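Local coordinates for protein putative aldehyde dehydrogenase AldY (Bacillus subtilis, PDB 4DNG) that probably oxidises aldehydes to carboxylates using NAD+ and may contribute to protecting cells against stress caused by ethanol and related compounds, at residues A[69-74]-A[197-202]; A[148-153]-A[225-230]; A[172-177]-A[202-207]; A[263-268]-A[413-418]. All coordinates share one frame; numbering follows the deposited sequence.

How the interactions relate
Interactions 2 and 3 lie in one mixed sheet, the core of the probable NAD-binding domain: strand 135-150 pairs with 226-231 on one flank and 173-177 on the other, and 173-177 pairs in turn with 204-206. Their centres are about 11 Å apart, and interaction 3 is nested within the chain loop closed by interaction 2. Interaction 1 packs helix 65-81 against the loop that enters strand 204-206; it shares Gly-202 with interaction 3, about 13 Å away between centres. Interaction 4 follows all three in sequence, about 37 to 46 Å from them between centres. Interactions 1 to 3 thus build neighbouring parts of one domain, while interaction 4 ties together two strand ends in the other sheet.

Interaction 1: A[69-74]-A[197-202]; sequences KAVLQK and AGLPAG
Val-71 and Lys-74, one helical turn apart on helix 65-81, pack against Ala-197 and Leu-199 in the loop that leaves helix 183-196, a partly buried van der Waals contact whose centre lies about 23 Å from the centre of the chain, with no hydrogen bond between the two segments. Val-71 does most of the work with its two methyls. CG1, anti to the backbone N (chi1 158°), meets Leu-199 CD1 at 3.9 Å, and the two side chains cross at about a right angle. The other methyl, Val-71 CG2, lies 3.5 Å from Ala-197 O. From the loop side the Ala-197 methyl points at the helix, where its CB lies 3.6 Å from Lys-74 CB and also faces the carbonyl of Val-71. Lys-74 therefore contributes the base of its side chain, while the remainder of the chain leads off from the contact.

The loop owes its course to a Schellman motif ending helix 183-196. Leu-199 N reaches back to Phe-194 O, and Gly-198 takes the C-prime position with a positive phi of 66°, which favours glycine. This turn carries Leu-199 round onto Val-71, with its own CG anti to the backbone N (chi1 175°). Trp-60 of helix 43-60 touches Val-71, Leu-199 and Pro-200, and Phe-194, in the last turn of helix 183-196, packs on Val-71 and Leu-199.

Interaction 2: A[148-153]-A[225-230]; sequences SSISPF and RLISFT
Ser-148 is held to the neighbouring strand through both its backbone polar groups: its N donates to Leu-226 O at 2.8 Å, and its O accepts from Ser-228 N at 2.8 Å (168° at the hydrogen). The next rung, Ile-150 N to Ser-228 O, is 2.9 Å and more bent at 145°, its donor tilted out of the carbonyl plane. The strands run the same way, their axes 4.7 Å apart and 4° from parallel, inside the sheet of the probable NAD-binding domain.

Pro-152, having no N-H to offer, meets Thr-230 O with carbon instead, CB lying 3.5 Å away. Its CG also touches Thr-230 CG2 at 3.8 Å. A glycine here, without the ring, would probably leave a gap beside the Thr-230 methyl and set the backbone freer to turn.

The serine hydroxyls are satisfied by partners beyond the two strands: Ser-148 OG by Met-218 O, Ser-149 OG by His-176 ND1, and Ser-228 OG by Ser-163 OG of helix 156-169. On the face that Ile-150, Ile-227 and Phe-229 share with Ser-148, the isoleucines and the phenylalanine make apolar contacts. Ile-150 CG2, anti to the backbone N, comes to the edge of the Phe-229 ring, 3.7 Å from CD1 and in the ring plane.

Phe-229 also reaches Val-235, which by similarity binds NAD+, and Thr-230 touches Glu-253, a predicted active-site residue. With backbone groups of Ser-148 and Ser-228 paired between the strands and the serine hydroxyls matched outside them, the chemistry fixes a strand that adjoins the probable cofactor and active-site residues.

Interaction 3: A[172-177]-A[202-207]; sequences NSVVHK and GVLNVM
Val-174 O is gripped by two N-H donors of one residue: Asn-205 N at 2.8 Å (159° at the hydrogen) and, weakly, Asn-205 ND2 at 3.4 Å. The same ND2 also donates to Gly-202 O at 2.7 Å, coming in from above that carbonyl's plane. Asn-205 OD1 accepts from Asn-12 N, so both ends of the amide are engaged. A leucine in its place would probably deprive Gly-202 O of this donor and Asn-12 N of its acceptor, setting the turn before the strand freer to move.

Two further rungs follow, His-176 N to Asn-205 O and Met-207 N to His-176 O, both 2.7 Å; the latter is almost straight at 176°. At the start of the pair Val-174 N to Val-203 O is a weak bond. These rungs join strands 173-177 and 204-206, the two parallel strands of a beta-alpha-beta unit whose crossover helix is 183-196.

Side chains alternate between the two faces. Val-174 and Leu-204 lie side by side on one, Leu-204 CD1 4.0 Å from Val-174 CB, and Val-206 CG2 sits near the plane of the His-176 ring at its edge. On the other face Met-207, folded back at chi2 (-66°), brings both CG and CE to 3.9 Å from Val-175 CG1. Leu-46 and Phe-50 of helix 43-60 cover Val-175 further, and Ala-49 touches Met-207.

Interaction 4: A[263-268]-A[413-418]; sequences LSDADV and VFTSDL
The Asp-265 carboxylate takes three donors from the loop after strand 410-414. Thr-415 OG1 donates to Asp-265 OD1 at 2.7 Å, from the syn side and 20° out of the carboxylate plane. Two backbone donors add weak bonds: Ser-416 N to Asp-265 OD1 and Asp-417 N to Asp-265 OD2, each 3.2 Å. Asp-417 N divides itself, since it also donates to Thr-415 OG1 at 2.9 Å in an ST turn, which fixes the hydroxyl as donor to one group and acceptor from another. The carboxylate reaches this loop because Asp-265 CG stands between its backbone N and carbonyl carbon (chi1 59°).

Beside this polar cluster Leu-263 N donates to Phe-414 O at 2.9 Å (158°), a rung that extends the parallel pairing of strands 258-262 and 410-414 in the second sheet. Leu-263 CG packs on Val-413 CG2 at 3.8 Å, and its CD1 reaches Thr-415 CB.

What positions Asp-265 is a type I turn from Leu-263 to Ala-266, closed by Ala-266 N to Leu-263 O at 3.0 Å. Both segments then run into helices: Asp-267 N-caps helix 268-281 through Arg-270 N, and Asp-417 takes the N-cap position of helix 418-425. Farther out, Lys-420 touches both Asp-265 and Thr-415.

With Asp-417 OD2 4.9 Å from Asp-265 OD2, like charges lie close, but the threonine hydroxyl and the two weakly bonded N-H groups that meet the Asp-265 carboxylate are likely to ease the burden of negative charge where the two loops meet.

Interaction 1: A[69-74]-A[197-202]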
# COMPACT_ATOMS: atom_id res chain seq x y z
N LYS A 69 25.60 4.56 9.00
CA LYS A 69 25.48 5.19 10.31
C LYS A 69 26.34 6.46 10.36
O LYS A 69 25.90 7.48 10.91
CB LYS A 69 25.85 4.24 11.45
CG LYS A 69 24.94 3.02 11.56
CD LYS A 69 25.35 2.09 12.69
CE LYS A 69 24.83 2.58 14.04
NZ LYS A 69 25.48 1.86 15.17
N ALA A 70 27.54 6.39 9.78
CA ALA A 70 28.46 7.54 9.73
C ALA A 70 27.86 8.75 9.01
O ALA A 70 27.92 9.89 9.50
CB ALA A 70 29.77 7.13 9.08
N VAL A 71 27.25 8.49 7.86
CA VAL A 71 26.57 9.53 7.08
C VAL A 71 25.48 10.21 7.92
O VAL A 71 25.38 11.44 7.94
CB VAL A 71 26.07 8.94 5.75
CG1 VAL A 71 24.93 9.75 5.14
CG2 VAL A 71 27.23 8.82 4.78
N LEU A 72 24.71 9.43 8.66
CA LEU A 72 23.61 9.98 9.45
C LEU A 72 24.13 10.74 10.63
O LEU A 72 23.58 11.80 10.96
CB LEU A 72 22.65 8.90 9.93
CG LEU A 72 22.03 8.06 8.81
CD1 LEU A 72 21.36 6.81 9.39
CD2 LEU A 72 21.07 8.87 7.95
N GLN A 73 25.18 10.20 11.26
CA GLN A 73 25.81 10.84 12.40
C GLN A 73 26.32 12.22 12.02
O GLN A 73 25.94 13.20 12.65
CB GLN A 73 26.95 9.98 12.96
CG GLN A 73 26.53 8.98 14.03
CD GLN A 73 26.59 9.56 15.43
OE1 GLN A 73 25.69 10.29 15.86
NE2 GLN A 73 27.65 9.23 16.16
N LYS A 74 27.14 12.30 10.97
CA LYS A 74 27.68 13.59 10.54
C LYS A 74 26.55 14.54 10.15
O LYS A 74 26.60 15.72 10.47
CB LYS A 74 28.70 13.42 9.43
CG LYS A 74 29.90 12.56 9.84
CD LYS A 74 31.12 12.84 8.99
CE LYS A 74 32.30 11.97 9.42
NZ LYS A 74 32.25 10.60 8.82
N ALA A 197 28.21 15.35 5.16
CA ALA A 197 28.39 14.02 5.71
C ALA A 197 29.01 13.02 4.73
O ALA A 197 29.10 11.82 5.03
CB ALA A 197 27.06 13.50 6.26
N GLY A 198 29.44 13.50 3.57
CA GLY A 198 30.05 12.63 2.55
C GLY A 198 29.09 11.61 1.94
O GLY A 198 29.52 10.53 1.51
N LEU A 199 27.80 11.93 1.91
CA LEU A 199 26.84 11.09 1.19
C LEU A 199 27.18 11.15 -0.30
O LEU A 199 27.31 12.24 -0.85
CB LEU A 199 25.40 11.54 1.44
CG LEU A 199 24.26 10.86 0.69
CD1 LEU A 199 23.88 9.55 1.35
CD2 LEU A 199 23.05 11.78 0.60
N PRO A 200 27.35 9.98 -0.94
CA PRO A 200 27.65 9.91 -2.39
C PRO A 200 26.71 10.75 -3.27
O PRO A 200 25.50 10.85 -2.98
CB PRO A 200 27.48 8.41 -2.70
CG PRO A 200 27.79 7.74 -1.40
CD PRO A 200 27.17 8.64 -0.36
N ALA A 201 27.27 11.33 -4.32
CA ALA A 201 26.52 12.12 -5.29
C ALA A 201 25.35 11.31 -5.83
O ALA A 201 25.50 10.12 -6.11
CB ALA A 201 27.44 12.53 -6.43
N GLY A 202 24.20 11.94 -5.97
CA GLY A 202 23.05 11.28 -6.54
C GLY A 202 22.11 10.56 -5.59
O GLY A 202 20.96 10.28 -5.95

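Interaction 2: A[148-153]-A[225-230]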
# COMPACT_ATOMS: atom_id res chain seq x y z
N SER A 148 10.38 8.98 -4.33
CA SER A 148 9.88 10.31 -4.65
C SER A 148 9.24 10.94 -3.42
O SER A 148 8.23 10.45 -2.89
CB SER A 148 8.90 10.28 -5.81
OG SER A 148 8.84 11.55 -6.45
N SER A 149 9.81 12.06 -3.01
CA SER A 149 9.46 12.70 -1.74
C SER A 149 9.02 14.15 -1.95
O SER A 149 9.73 14.91 -2.60
CB SER A 149 10.68 12.64 -0.83
OG SER A 149 10.49 13.41 0.32
N ILE A 150 7.85 14.49 -1.40
CA ILE A 150 7.22 15.81 -1.57
C ILE A 150 6.76 16.33 -0.22
O ILE A 150 6.04 15.64 0.51
CB ILE A 150 5.99 15.74 -2.48
CG1 ILE A 150 6.36 15.20 -3.86
CG2 ILE A 150 5.27 17.10 -2.58
CD1 ILE A 150 5.18 14.67 -4.65
N SER A 151 7.16 17.55 0.12
CA SER A 151 6.80 18.10 1.40
C SER A 151 6.10 19.45 1.28
O SER A 151 6.24 20.13 0.28
CB SER A 151 8.00 18.14 2.34
OG SER A 151 9.06 18.93 1.87
N PRO A 152 5.32 19.83 2.31
CA PRO A 152 4.53 21.04 2.18
C PRO A 152 5.19 22.19 2.94
O PRO A 152 6.27 22.02 3.47
CB PRO A 152 3.22 20.63 2.88
CG PRO A 152 3.71 19.76 4.03
CD PRO A 152 5.05 19.16 3.60
N PHE A 153 4.49 23.31 3.05
CA PHE A 153 5.02 24.54 3.66
C PHE A 153 4.95 24.60 5.18
O PHE A 153 5.49 25.53 5.76
CB PHE A 153 4.25 25.74 3.14
CG PHE A 153 2.80 25.77 3.55
CD1 PHE A 153 2.42 26.20 4.84
CD2 PHE A 153 1.79 25.40 2.65
CE1 PHE A 153 1.08 26.24 5.22
CE2 PHE A 153 0.45 25.43 3.03
CZ PHE A 153 0.10 25.85 4.32
N ARG A 225 9.85 4.09 -6.69
CA ARG A 225 8.97 3.00 -6.24
C ARG A 225 8.08 3.34 -5.05
O ARG A 225 7.18 2.57 -4.70
CB ARG A 225 9.76 1.72 -6.03
CG ARG A 225 9.85 0.90 -7.29
CD ARG A 225 10.92 -0.17 -7.21
NE ARG A 225 11.50 -0.39 -8.54
CZ ARG A 225 11.59 -1.58 -9.15
NH1 ARG A 225 11.16 -2.68 -8.55
NH2 ARG A 225 12.14 -1.65 -10.36
N LEU A 226 8.31 4.51 -4.45
CA LEU A 226 7.42 5.06 -3.42
C LEU A 226 7.26 6.55 -3.61
O LEU A 226 8.24 7.26 -3.86
CB LEU A 226 7.96 4.77 -2.04
CG LEU A 226 7.31 5.43 -0.83
CD1 LEU A 226 6.15 4.64 -0.31
CD2 LEU A 226 8.34 5.54 0.26
N ILE A 227 6.00 7.01 -3.52
CA ILE A 227 5.68 8.42 -3.42
C ILE A 227 5.35 8.69 -1.97
O ILE A 227 4.45 8.07 -1.40
CB ILE A 227 4.41 8.85 -4.20
CG1 ILE A 227 4.33 8.23 -5.59
CG2 ILE A 227 4.35 10.38 -4.29
CD1 ILE A 227 5.46 8.62 -6.49
N SER A 228 6.06 9.65 -1.40
CA SER A 228 5.84 10.13 -0.06
C SER A 228 5.27 11.56 -0.20
O SER A 228 5.89 12.40 -0.84
CB SER A 228 7.18 10.12 0.69
OG SER A 228 7.05 10.66 1.98
N PHE A 229 4.09 11.82 0.38
CA PHE A 229 3.40 13.11 0.23
C PHE A 229 2.68 13.53 1.51
O PHE A 229 2.06 12.69 2.18
CB PHE A 229 2.40 13.04 -0.94
CG PHE A 229 1.53 14.28 -1.12
CD1 PHE A 229 2.04 15.43 -1.72
CD2 PHE A 229 0.20 14.29 -0.72
CE1 PHE A 229 1.25 16.57 -1.88
CE2 PHE A 229 -0.60 15.41 -0.88
CZ PHE A 229 -0.07 16.56 -1.46
N THR A 230 2.76 14.82 1.83
CA THR A 230 1.94 15.45 2.86
C THR A 230 1.31 16.73 2.27
O THR A 230 2.02 17.55 1.71
CB THR A 230 2.75 15.79 4.13
OG1 THR A 230 3.10 14.58 4.81
CG2 THR A 230 1.93 16.63 5.08

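Interaction 3: A[172-177]-A[202-207]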
# COMPACT_ATOMS: atom_id res chain seq x y z
N ASN A 172 18.23 3.32 -0.06
CA ASN A 172 17.52 3.94 -1.17
C ASN A 172 18.18 5.24 -1.59
O ASN A 172 19.07 5.74 -0.90
CB ASN A 172 16.06 4.19 -0.80
CG ASN A 172 15.37 2.95 -0.30
OD1 ASN A 172 15.11 2.02 -1.07
ND2 ASN A 172 15.06 2.93 1.01
N SER A 173 17.76 5.76 -2.73
CA SER A 173 18.09 7.12 -3.14
C SER A 173 16.79 7.90 -3.15
O SER A 173 15.71 7.33 -2.97
CB SER A 173 18.70 7.11 -4.52
OG SER A 173 17.69 6.83 -5.48
N VAL A 174 16.88 9.21 -3.39
CA VAL A 174 15.75 10.10 -3.10
C VAL A 174 15.79 11.29 -4.04
O VAL A 174 16.81 11.96 -4.19
CB VAL A 174 15.80 10.63 -1.64
CG1 VAL A 174 14.60 11.52 -1.28
CG2 VAL A 174 15.90 9.47 -0.66
N VAL A 175 14.65 11.54 -4.69
CA VAL A 175 14.43 12.80 -5.33
C VAL A 175 13.37 13.54 -4.54
O VAL A 175 12.23 13.05 -4.38
CB VAL A 175 14.00 12.61 -6.76
CG1 VAL A 175 13.59 13.95 -7.39
CG2 VAL A 175 15.12 11.92 -7.52
N HIS A 176 13.75 14.72 -4.04
CA HIS A 176 12.96 15.44 -3.04
C HIS A 176 12.57 16.82 -3.50
O HIS A 176 13.44 17.58 -4.00
CB HIS A 176 13.75 15.55 -1.76
CG HIS A 176 12.99 16.21 -0.65
ND1 HIS A 176 11.81 15.75 -0.20
CD2 HIS A 176 13.27 17.35 0.10
CE1 HIS A 176 11.35 16.55 0.76
NE2 HIS A 176 12.25 17.52 0.95
N LYS A 177 11.29 17.16 -3.34
CA LYS A 177 10.75 18.46 -3.74
C LYS A 177 9.98 19.18 -2.63
O LYS A 177 8.84 18.81 -2.33
CB LYS A 177 9.85 18.35 -4.97
CG LYS A 177 9.40 19.72 -5.47
CD LYS A 177 8.11 19.64 -6.27
CE LYS A 177 7.53 21.03 -6.49
NZ LYS A 177 7.02 21.60 -5.20
N GLY A 202 24.20 11.94 -5.97
CA GLY A 202 23.05 11.28 -6.54
C GLY A 202 22.11 10.56 -5.59
O GLY A 202 20.96 10.28 -5.95
N VAL A 203 22.57 10.23 -4.38
CA VAL A 203 21.71 9.52 -3.42
C VAL A 203 20.61 10.43 -2.82
O VAL A 203 19.51 9.95 -2.55
CB VAL A 203 22.50 8.80 -2.30
CG1 VAL A 203 21.56 8.22 -1.26
CG2 VAL A 203 23.36 7.70 -2.89
N LEU A 204 20.92 11.71 -2.61
CA LEU A 204 19.92 12.72 -2.24
C LEU A 204 19.86 13.87 -3.24
O LEU A 204 20.80 14.66 -3.36
CB LEU A 204 20.20 13.31 -0.85
CG LEU A 204 19.21 14.43 -0.48
CD1 LEU A 204 17.78 13.91 -0.58
CD2 LEU A 204 19.48 15.01 0.91
N ASN A 205 18.73 14.00 -3.92
CA ASN A 205 18.55 15.08 -4.85
C ASN A 205 17.42 15.99 -4.39
O ASN A 205 16.33 15.50 -4.09
CB ASN A 205 18.31 14.51 -6.24
CG ASN A 205 19.44 13.61 -6.69
OD1 ASN A 205 20.47 14.08 -7.18
ND2 ASN A 205 19.28 12.30 -6.51
N VAL A 206 17.70 17.29 -4.30
CA VAL A 206 16.70 18.26 -3.85
C VAL A 206 16.35 19.24 -4.97
O VAL A 206 17.20 20.02 -5.41
CB VAL A 206 17.15 19.03 -2.60
CG1 VAL A 206 16.15 20.13 -2.28
CG2 VAL A 206 17.33 18.11 -1.39
N MET A 207 15.09 19.19 -5.39
CA MET A 207 14.59 19.97 -6.51
C MET A 207 13.93 21.27 -6.07
O MET A 207 12.97 21.26 -5.29
CB MET A 207 13.54 19.15 -7.24
CG MET A 207 14.10 17.80 -7.66
SD MET A 207 15.39 18.06 -8.90
CE MET A 207 16.30 16.57 -8.57

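Interaction 4: A[263-268]-A[413-418]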
# COMPACT_ATOMS: atom_id res chain seq x y z
N LEU A 263 -13.11 14.55 28.37
CA LEU A 263 -14.21 13.80 28.95
C LEU A 263 -14.56 14.32 30.34
O LEU A 263 -13.81 15.10 30.93
CB LEU A 263 -13.87 12.30 28.99
CG LEU A 263 -13.34 11.58 27.74
CD1 LEU A 263 -13.46 10.07 27.94
CD2 LEU A 263 -14.06 11.99 26.47
N SER A 264 -15.71 13.87 30.87
CA SER A 264 -16.24 14.37 32.14
C SER A 264 -15.27 14.29 33.33
O SER A 264 -15.18 15.21 34.12
CB SER A 264 -17.57 13.69 32.48
OG SER A 264 -17.49 12.29 32.37
N ASP A 265 -14.52 13.19 33.44
CA ASP A 265 -13.59 13.06 34.56
C ASP A 265 -12.23 13.76 34.36
O ASP A 265 -11.45 13.87 35.30
CB ASP A 265 -13.44 11.59 34.99
CG ASP A 265 -12.93 10.70 33.88
OD1 ASP A 265 -12.72 11.21 32.76
OD2 ASP A 265 -12.75 9.49 34.13
N ALA A 266 -11.95 14.24 33.15
CA ALA A 266 -10.66 14.90 32.85
C ALA A 266 -10.22 15.96 33.84
O ALA A 266 -11.05 16.65 34.46
CB ALA A 266 -10.70 15.51 31.46
N ASP A 267 -8.91 16.11 33.99
CA ASP A 267 -8.35 17.26 34.67
C ASP A 267 -8.44 18.40 33.67
O ASP A 267 -7.77 18.36 32.64
CB ASP A 267 -6.89 16.99 35.05
CG ASP A 267 -6.17 18.23 35.59
OD1 ASP A 267 -6.41 19.36 35.09
OD2 ASP A 267 -5.34 18.06 36.50
N VAL A 268 -9.28 19.39 33.95
CA VAL A 268 -9.52 20.49 33.02
C VAL A 268 -8.24 21.30 32.77
O VAL A 268 -7.85 21.53 31.60
CB VAL A 268 -10.68 21.40 33.48
CG1 VAL A 268 -10.78 22.67 32.65
CG2 VAL A 268 -11.98 20.64 33.42
N VAL A 413 -7.44 12.08 23.76
CA VAL A 413 -8.53 11.94 24.74
C VAL A 413 -8.02 12.26 26.14
O VAL A 413 -6.90 11.86 26.53
CB VAL A 413 -9.26 10.56 24.64
CG1 VAL A 413 -8.27 9.41 24.70
CG2 VAL A 413 -10.31 10.41 25.73
N PHE A 414 -8.83 13.02 26.88
CA PHE A 414 -8.48 13.44 28.24
C PHE A 414 -9.49 12.94 29.25
O PHE A 414 -10.66 13.32 29.24
CB PHE A 414 -8.27 14.96 28.34
CG PHE A 414 -6.90 15.40 27.90
CD1 PHE A 414 -6.57 15.40 26.54
CD2 PHE A 414 -5.94 15.79 28.82
CE1 PHE A 414 -5.30 15.79 26.12
CE2 PHE A 414 -4.68 16.19 28.41
CZ PHE A 414 -4.36 16.19 27.05
N THR A 415 -9.01 12.05 30.10
CA THR A 415 -9.84 11.43 31.10
C THR A 415 -8.97 11.09 32.29
O THR A 415 -7.78 10.82 32.14
CB THR A 415 -10.54 10.15 30.58
OG1 THR A 415 -11.06 9.40 31.70
CG2 THR A 415 -9.58 9.28 29.80
N SER A 416 -9.60 11.13 33.46
CA SER A 416 -8.98 10.73 34.71
C SER A 416 -8.80 9.22 34.78
O SER A 416 -7.87 8.73 35.43
CB SER A 416 -9.86 11.17 35.86
OG SER A 416 -9.22 10.89 37.07
N ASP A 417 -9.71 8.50 34.14
CA ASP A 417 -9.73 7.04 34.11
C ASP A 417 -8.89 6.51 32.95
O ASP A 417 -9.32 6.54 31.79
CB ASP A 417 -11.18 6.57 33.99
CG ASP A 417 -11.35 5.10 34.27
OD1 ASP A 417 -10.35 4.40 34.51
OD2 ASP A 417 -12.51 4.63 34.24
N LEU A 418 -7.69 6.01 33.27
CA LEU A 418 -6.73 5.53 32.25
C LEU A 418 -7.15 4.23 31.55
O LEU A 418 -6.79 4.02 30.38
CB LEU A 418 -5.32 5.40 32.84
CG LEU A 418 -4.59 6.65 33.34
CD1 LEU A 418 -3.21 6.26 33.84
CD2 LEU A 418 -4.49 7.74 32.27